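Protein synthesis inhibitor I (Hordeum vulgare, PDB 4FBC) is a barley ribosome-inactivating protein, named as an inhibitor of protein synthesis, here holding adenosine monophosphate in its pocket. Local coordinates at residues P50-V55 with D85-E90; D125-T130 with E206-V211. The protein carries 3 engineered substitutions. All blocks are in the same frame, centred on the assembly; numbering follows the deposited sequence.

Contact 1. Residues P50-V55 with D85-E90; sequences PVLPPV and DNIYLE. With AMP (adenosine monophosphate), chain E.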
loop_
_atom_site.group_PDB
_atom_site.type_symbol
_atom_site.label_atom_id
_atom_site.label_comp_id
_atom_site.label_asym_id
_atom_site.label_seq_id
_atom_site.Cartn_x
_atom_site.Cartn_y
_atom_site.Cartn_z
ATOM N N PRO A 50 2.153 13.459 -3.791
ATOM C CA PRO A 50 3.524 12.954 -3.640
ATOM C C PRO A 50 3.863 11.825 -4.630
ATOM O O PRO A 50 2.980 11.070 -5.053
ATOM C CB PRO A 50 3.553 12.444 -2.196
ATOM C CG PRO A 50 2.131 12.038 -1.907
ATOM C CD PRO A 50 1.276 13.037 -2.685
ATOM N N VAL A 51 5.134 11.731 -5.017
ATOM C CA VAL A 51 5.598 10.638 -5.883
ATOM C C VAL A 51 6.669 9.906 -5.103
ATOM O O VAL A 51 7.481 10.535 -4.437
ATOM C CB VAL A 51 6.209 11.162 -7.203
ATOM C CG1 VAL A 51 6.623 9.994 -8.112
ATOM C CG2 VAL A 51 5.220 12.078 -7.932
ATOM N N LEU A 52 6.647 8.580 -5.159
ATOM C CA LEU A 52 7.668 7.775 -4.518
ATOM C C LEU A 52 8.986 8.016 -5.237
ATOM O O LEU A 52 8.995 8.338 -6.430
ATOM C CB LEU A 52 7.295 6.296 -4.610
ATOM C CG LEU A 52 6.173 5.831 -3.682
ATOM C CD1 LEU A 52 5.496 4.580 -4.232
ATOM C CD2 LEU A 52 6.775 5.543 -2.327
ATOM N N PRO A 53 10.102 7.874 -4.515
ATOM C CA PRO A 53 11.381 7.820 -5.235
ATOM C C PRO A 53 11.416 6.565 -6.116
ATOM O O PRO A 53 10.679 5.603 -5.840
ATOM C CB PRO A 53 12.408 7.705 -4.106
ATOM C CG PRO A 53 11.669 7.011 -2.983
ATOM C CD PRO A 53 10.214 7.463 -3.101
ATOM N N PRO A 54 12.257 6.566 -7.171
ATOM C CA PRO A 54 12.431 5.349 -7.976
ATOM C C PRO A 54 12.938 4.194 -7.127
ATOM O O PRO A 54 13.487 4.411 -6.041
ATOM C CB PRO A 54 13.531 5.746 -8.977
ATOM C CG PRO A 54 13.422 7.239 -9.088
ATOM C CD PRO A 54 13.030 7.703 -7.695
ATOM N N VAL A 55 12.750 2.974 -7.626
ATOM C CA VAL A 55 13.365 1.789 -7.044
ATOM C C VAL A 55 14.872 1.840 -7.292
ATOM O O VAL A 55 15.299 2.136 -8.407
ATOM C CB VAL A 55 12.778 0.510 -7.692
ATOM C CG1 VAL A 55 13.537 -0.734 -7.226
ATOM C CG2 VAL A 55 11.277 0.403 -7.388
ATOM N N ASP A 85 9.663 1.606 -1.509
ATOM C CA ASP A 85 9.792 2.051 -2.896
ATOM C C ASP A 85 8.553 1.766 -3.733
ATOM O O ASP A 85 8.221 2.544 -4.629
ATOM C CB ASP A 85 11.063 1.479 -3.567
ATOM C CG ASP A 85 11.239 -0.014 -3.347
ATOM O OD1 ASP A 85 10.300 -0.685 -2.870
ATOM O OD2 ASP A 85 12.343 -0.531 -3.665
ATOM N N ASN A 86 7.856 0.668 -3.436
ATOM C CA ASN A 86 6.637 0.332 -4.175
ATOM C C ASN A 86 5.446 -0.068 -3.296
ATOM O O ASN A 86 4.404 -0.458 -3.811
ATOM C CB ASN A 86 6.914 -0.747 -5.237
ATOM C CG ASN A 86 7.383 -2.051 -4.635
ATOM O OD1 ASN A 86 7.328 -2.239 -3.421
ATOM N ND2 ASN A 86 7.851 -2.975 -5.489
ATOM N N ILE A 87 5.610 0.048 -1.976
ATOM C CA ILE A 87 4.557 -0.255 -0.997
ATOM C C ILE A 87 4.045 -1.711 -1.063
ATOM O O ILE A 87 2.886 -2.001 -0.765
ATOM C CB ILE A 87 3.394 0.773 -1.067
ATOM C CG1 ILE A 87 3.945 2.176 -1.378
ATOM C CG2 ILE A 87 2.604 0.798 0.264
ATOM C CD1 ILE A 87 2.839 3.258 -1.562
ATOM N N TYR A 88 4.925 -2.640 -1.434
ATOM C CA TYR A 88 4.563 -4.056 -1.434
ATOM C C TYR A 88 4.651 -4.619 -0.041
ATOM O O TYR A 88 5.675 -4.470 0.620
ATOM C CB TYR A 88 5.517 -4.874 -2.298
ATOM C CG TYR A 88 5.266 -4.823 -3.784
ATOM C CD1 TYR A 88 4.572 -3.776 -4.360
ATOM C CD2 TYR A 88 5.742 -5.837 -4.612
ATOM C CE1 TYR A 88 4.353 -3.730 -5.727
ATOM C CE2 TYR A 88 5.531 -5.803 -5.977
ATOM C CZ TYR A 88 4.836 -4.748 -6.528
ATOM O OH TYR A 88 4.627 -4.704 -7.886
ATOM N N LEU A 89 3.595 -5.301 0.390
ATOM C CA LEU A 89 3.637 -6.041 1.646
ATOM C C LEU A 89 4.440 -7.311 1.407
ATOM O O LEU A 89 4.174 -8.031 0.452
ATOM C CB LEU A 89 2.225 -6.418 2.083
ATOM C CG LEU A 89 2.109 -7.295 3.330
ATOM C CD1 LEU A 89 2.713 -6.619 4.574
ATOM C CD2 LEU A 89 0.639 -7.677 3.557
ATOM N N GLU A 90 5.411 -7.597 2.269
ATOM C CA GLU A 90 6.184 -8.833 2.108
ATOM C C GLU A 90 6.319 -9.665 3.374
ATOM O O GLU A 90 6.569 -10.869 3.301
ATOM C CB GLU A 90 7.563 -8.554 1.505
ATOM C CG GLU A 90 7.544 -8.089 0.051
ATOM C CD GLU A 90 6.992 -9.129 -0.920
ATOM O OE1 GLU A 90 6.854 -10.317 -0.551
ATOM O OE2 GLU A 90 6.687 -8.751 -2.067
HETATM P P AMP E . 3.478 -7.057 -10.426
HETATM O O1P AMP E . 3.040 -8.469 -10.088
HETATM O O2P AMP E . 3.474 -6.634 -11.880
HETATM O O3P AMP E . 4.844 -6.793 -9.827
HETATM O "O5'" AMP E . 2.628 -6.018 -9.564
HETATM C "C5'" AMP E . 1.503 -5.347 -10.116
HETATM C "C4'" AMP E . 0.785 -4.533 -9.067
HETATM O "O4'" AMP E . 0.179 -5.423 -8.093
HETATM C "C3'" AMP E . 1.664 -3.607 -8.232
HETATM O "O3'" AMP E . 1.944 -2.373 -8.878
HETATM C "C2'" AMP E . 0.871 -3.456 -6.940
HETATM O "O2'" AMP E . -0.177 -2.501 -7.105
HETATM C "C1'" AMP E . 0.245 -4.851 -6.803
HETATM N N9 AMP E . 1.038 -5.750 -5.930
HETATM C C8 AMP E . 1.704 -6.860 -6.328
HETATM N N7 AMP E . 2.324 -7.478 -5.287
HETATM C C5 AMP E . 2.046 -6.759 -4.177
HETATM C C6 AMP E . 2.373 -6.851 -2.728
HETATM N N6 AMP E . 3.147 -7.863 -2.250
HETATM N N1 AMP E . 1.869 -5.892 -1.903
HETATM C C2 AMP E . 1.105 -4.880 -2.371
HETATM N N3 AMP E . 0.764 -4.739 -3.666
HETATM C C4 AMP E . 1.190 -5.632 -4.603
HETATM O O HOH W 1 8.711 4.126 -6.949
#
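Leu-52 reaches across to segment 85-90 with one branch: its CD1 lies 3.4 Å from the backbone O of Asp-85 and 4.0 Å from CD1 of Ile-87, two apolar methyls meeting at a slant. Val-55 lays both methyls against the Asp-85 side chain, CG1 coming within 3.8 Å of OD2; a chi1 of 48° sets CG of Asp-85 between its backbone N and carbonyl carbon, where OD2 meets the valine. No direct hydrogen bond joins the segments; instead one water donates to Pro-53 O and to Asp-85 O, two acceptors that cannot bond each other. Asp-85 also forms a salt bridge with Arg-83. Next, Asn-86 makes an Asx turn, OD1 accepting from Tyr-88 N at 3.1 Å, while its ND2 sits 3.3 Å above one face of the Tyr-88 ring. Adenosine monophosphate covers the opposite face, its C5 over the ring centre, and Tyr-88 OH donates a hydrogen bond to O3P. Flat and hydroxyl-tipped, tyrosine suits both tasks. Leu-89 reads the base edge through its backbone, N to N1 and O to N6, each 2.9 Å. Ile-87 and Leu-89 pack on strand 78-83, Leu-89 also on helix 157-179, whereas Pro-53 and Pro-54 rest on helix 269-278.

Contact 2. Residues D125-T130 with E206-V211; sequences DTDKLT and EMKAQV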
loop_
_atom_site.group_PDB
_atom_site.type_symbol
_atom_site.label_atom_id
_atom_site.label_comp_id
_atom_site.label_asym_id
_atom_site.label_seq_id
_atom_site.Cartn_x
_atom_site.Cartn_y
_atom_site.Cartn_z
ATOM N N ASP A 125 -7.943 -14.496 -8.595
ATOM C CA ASP A 125 -8.228 -13.600 -9.714
ATOM C C ASP A 125 -8.247 -12.148 -9.213
ATOM O O ASP A 125 -8.786 -11.875 -8.138
ATOM C CB ASP A 125 -9.600 -13.969 -10.286
ATOM C CG ASP A 125 -9.839 -13.406 -11.675
ATOM O OD1 ASP A 125 -9.124 -12.465 -12.089
ATOM O OD2 ASP A 125 -10.762 -13.912 -12.354
ATOM N N THR A 126 -7.671 -11.217 -9.976
ATOM C CA THR A 126 -7.687 -9.802 -9.585
ATOM C C THR A 126 -9.085 -9.204 -9.735
ATOM O O THR A 126 -9.373 -8.126 -9.209
ATOM C CB THR A 126 -6.663 -8.935 -10.380
ATOM O OG1 THR A 126 -6.961 -8.980 -11.782
ATOM C CG2 THR A 126 -5.235 -9.413 -10.138
ATOM N N ASP A 127 -9.956 -9.915 -10.446
ATOM C CA ASP A 127 -11.327 -9.456 -10.657
ATOM C C ASP A 127 -12.183 -9.644 -9.401
ATOM O O ASP A 127 -13.308 -9.154 -9.340
ATOM C CB ASP A 127 -11.962 -10.206 -11.836
ATOM C CG ASP A 127 -13.193 -9.502 -12.395
ATOM O OD1 ASP A 127 -13.190 -8.252 -12.487
ATOM O OD2 ASP A 127 -14.164 -10.206 -12.756
ATOM N N LYS A 128 -11.649 -10.341 -8.400
ATOM C CA LYS A 128 -12.431 -10.675 -7.207
ATOM C C LYS A 128 -12.319 -9.664 -6.060
ATOM O O LYS A 128 -12.874 -9.888 -4.986
ATOM C CB LYS A 128 -12.070 -12.074 -6.700
ATOM C CG LYS A 128 -12.063 -13.130 -7.790
ATOM C CD LYS A 128 -12.639 -14.449 -7.297
ATOM C CE LYS A 128 -13.530 -15.079 -8.361
ATOM N NZ LYS A 128 -12.786 -15.333 -9.627
ATOM N N LEU A 129 -11.604 -8.563 -6.284
ATOM C CA LEU A 129 -11.424 -7.531 -5.254
ATOM C C LEU A 129 -12.763 -6.944 -4.804
ATOM O O LEU A 129 -12.903 -6.459 -3.678
ATOM C CB LEU A 129 -10.513 -6.412 -5.777
ATOM C CG LEU A 129 -9.013 -6.714 -5.805
ATOM C CD1 LEU A 129 -8.247 -5.633 -6.563
ATOM C CD2 LEU A 129 -8.495 -6.834 -4.393
ATOM N N THR A 130 -13.744 -6.994 -5.697
ATOM C CA THR A 130 -15.075 -6.469 -5.416
ATOM C C THR A 130 -15.863 -7.377 -4.459
ATOM O O THR A 130 -16.989 -7.054 -4.081
ATOM C CB THR A 130 -15.863 -6.240 -6.722
ATOM O OG1 THR A 130 -15.578 -7.299 -7.650
ATOM C CG2 THR A 130 -15.469 -4.911 -7.348
ATOM N N GLU A 206 -14.720 0.821 -10.193
ATOM C CA GLU A 206 -13.753 1.895 -10.443
ATOM C C GLU A 206 -12.521 1.747 -9.558
ATOM O O GLU A 206 -11.389 1.823 -10.049
ATOM C CB GLU A 206 -14.382 3.283 -10.236
ATOM C CG GLU A 206 -15.485 3.648 -11.224
ATOM C CD GLU A 206 -16.846 3.123 -10.812
ATOM O OE1 GLU A 206 -16.947 2.470 -9.752
ATOM O OE2 GLU A 206 -17.826 3.361 -11.550
ATOM N N MET A 207 -12.736 1.525 -8.261
ATOM C CA MET A 207 -11.624 1.333 -7.335
ATOM C C MET A 207 -10.864 0.036 -7.606
ATOM O O MET A 207 -9.639 -0.006 -7.455
ATOM C CB MET A 207 -12.078 1.416 -5.869
ATOM C CG MET A 207 -12.256 2.852 -5.390
ATOM S SD MET A 207 -12.626 2.940 -3.624
ATOM C CE MET A 207 -14.259 2.226 -3.591
ATOM N N LYS A 208 -11.583 -1.015 -8.010
ATOM C CA LYS A 208 -10.919 -2.253 -8.407
ATOM C C LYS A 208 -9.976 -1.965 -9.569
ATOM O O LYS A 208 -8.823 -2.386 -9.546
ATOM C CB LYS A 208 -11.926 -3.352 -8.791
ATOM C CG LYS A 208 -11.256 -4.583 -9.418
ATOM C CD LYS A 208 -12.211 -5.769 -9.534
ATOM C CE LYS A 208 -13.378 -5.475 -10.471
ATOM N NZ LYS A 208 -14.397 -6.579 -10.419
ATOM N N ALA A 209 -10.461 -1.225 -10.567
ATOM C CA ALA A 209 -9.639 -0.870 -11.731
ATOM C C ALA A 209 -8.428 -0.035 -11.321
ATOM O O ALA A 209 -7.306 -0.261 -11.804
ATOM C CB ALA A 209 -10.470 -0.136 -12.772
ATOM N N GLN A 210 -8.655 0.928 -10.427
ATOM C CA GLN A 210 -7.570 1.742 -9.876
ATOM C C GLN A 210 -6.525 0.880 -9.180
ATOM O O GLN A 210 -5.327 0.970 -9.494
ATOM C CB GLN A 210 -8.132 2.782 -8.892
ATOM C CG GLN A 210 -8.978 3.877 -9.550
ATOM C CD GLN A 210 -9.935 4.532 -8.575
ATOM O OE1 GLN A 210 -9.765 4.425 -7.359
ATOM N NE2 GLN A 210 -10.954 5.197 -9.099
ATOM N N VAL A 211 -6.975 0.041 -8.248
ATOM C CA VAL A 211 -6.074 -0.859 -7.527
ATOM C C VAL A 211 -5.262 -1.737 -8.491
ATOM O O VAL A 211 -4.053 -1.922 -8.309
ATOM C CB VAL A 211 -6.833 -1.727 -6.498
ATOM C CG1 VAL A 211 -5.951 -2.865 -5.996
ATOM C CG2 VAL A 211 -7.297 -0.862 -5.316
#
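The Asp-127 carboxylate is met from above its plane: Lys-208 NZ stands 58° out of it, 2.9 Å from OD1, in a salt bridge. The Asp-125 carboxylate is approached likewise, its OD1 taking the backbone N of Asp-127 at 3.1 Å from well above the plane; this Asx turn sets the chain's course into Asp-127. Lys-208 runs out from its helix with CG turned away from the backbone N (chi1 171°), then bends at chi3 (64°), which curls its amino group in among its partners. There NZ also donates to Asp-127 O at 3.0 Å and to Thr-130 OG1 at 3.1 Å; three acceptors match the three N-H of an ammonium, and Asn-205 OD1 is a further, weak partner. Lysine suits the place because its aliphatic stem is useful too: CG lies 4.1 Å from Leu-129 CB. In the ribosome-inactivating protein fold this joins the loop after helix 119-123, where a short 3-10 turn begins, to helix 205-211. Deeper in, Leu-129 CD1 abuts Val-211 CG1 at 3.6 Å, apolar branched residues fitting a buried seam. Tyr-119 touches both, and Val-183 of helix 181-190 covers Val-211 as well.

In contact 1 the 85-90 segment supplies Ile-87, Tyr-88, Leu-89 and Glu-90 to the adenosine monophosphate pocket, whereas contact 2 lies near it, with the Val-211 side chain about 6 Å from the ligand. Their centres are 20 Å apart and their nearest atoms about 9 Å apart, so the two do not touch. In sequence they follow in series, 50-55 with 85-90 closing before 125-130 with 206-211 opens. Along the chain, the pocket residues Leu-171 and Arg-179 of helix 157-179 come between the latter two segments; Arg-179 bonds both the ligand and Asn-86 O. Another, Trp-214, begins the helix that follows 205-211. Contact 1 is buried, contact 2 partly so.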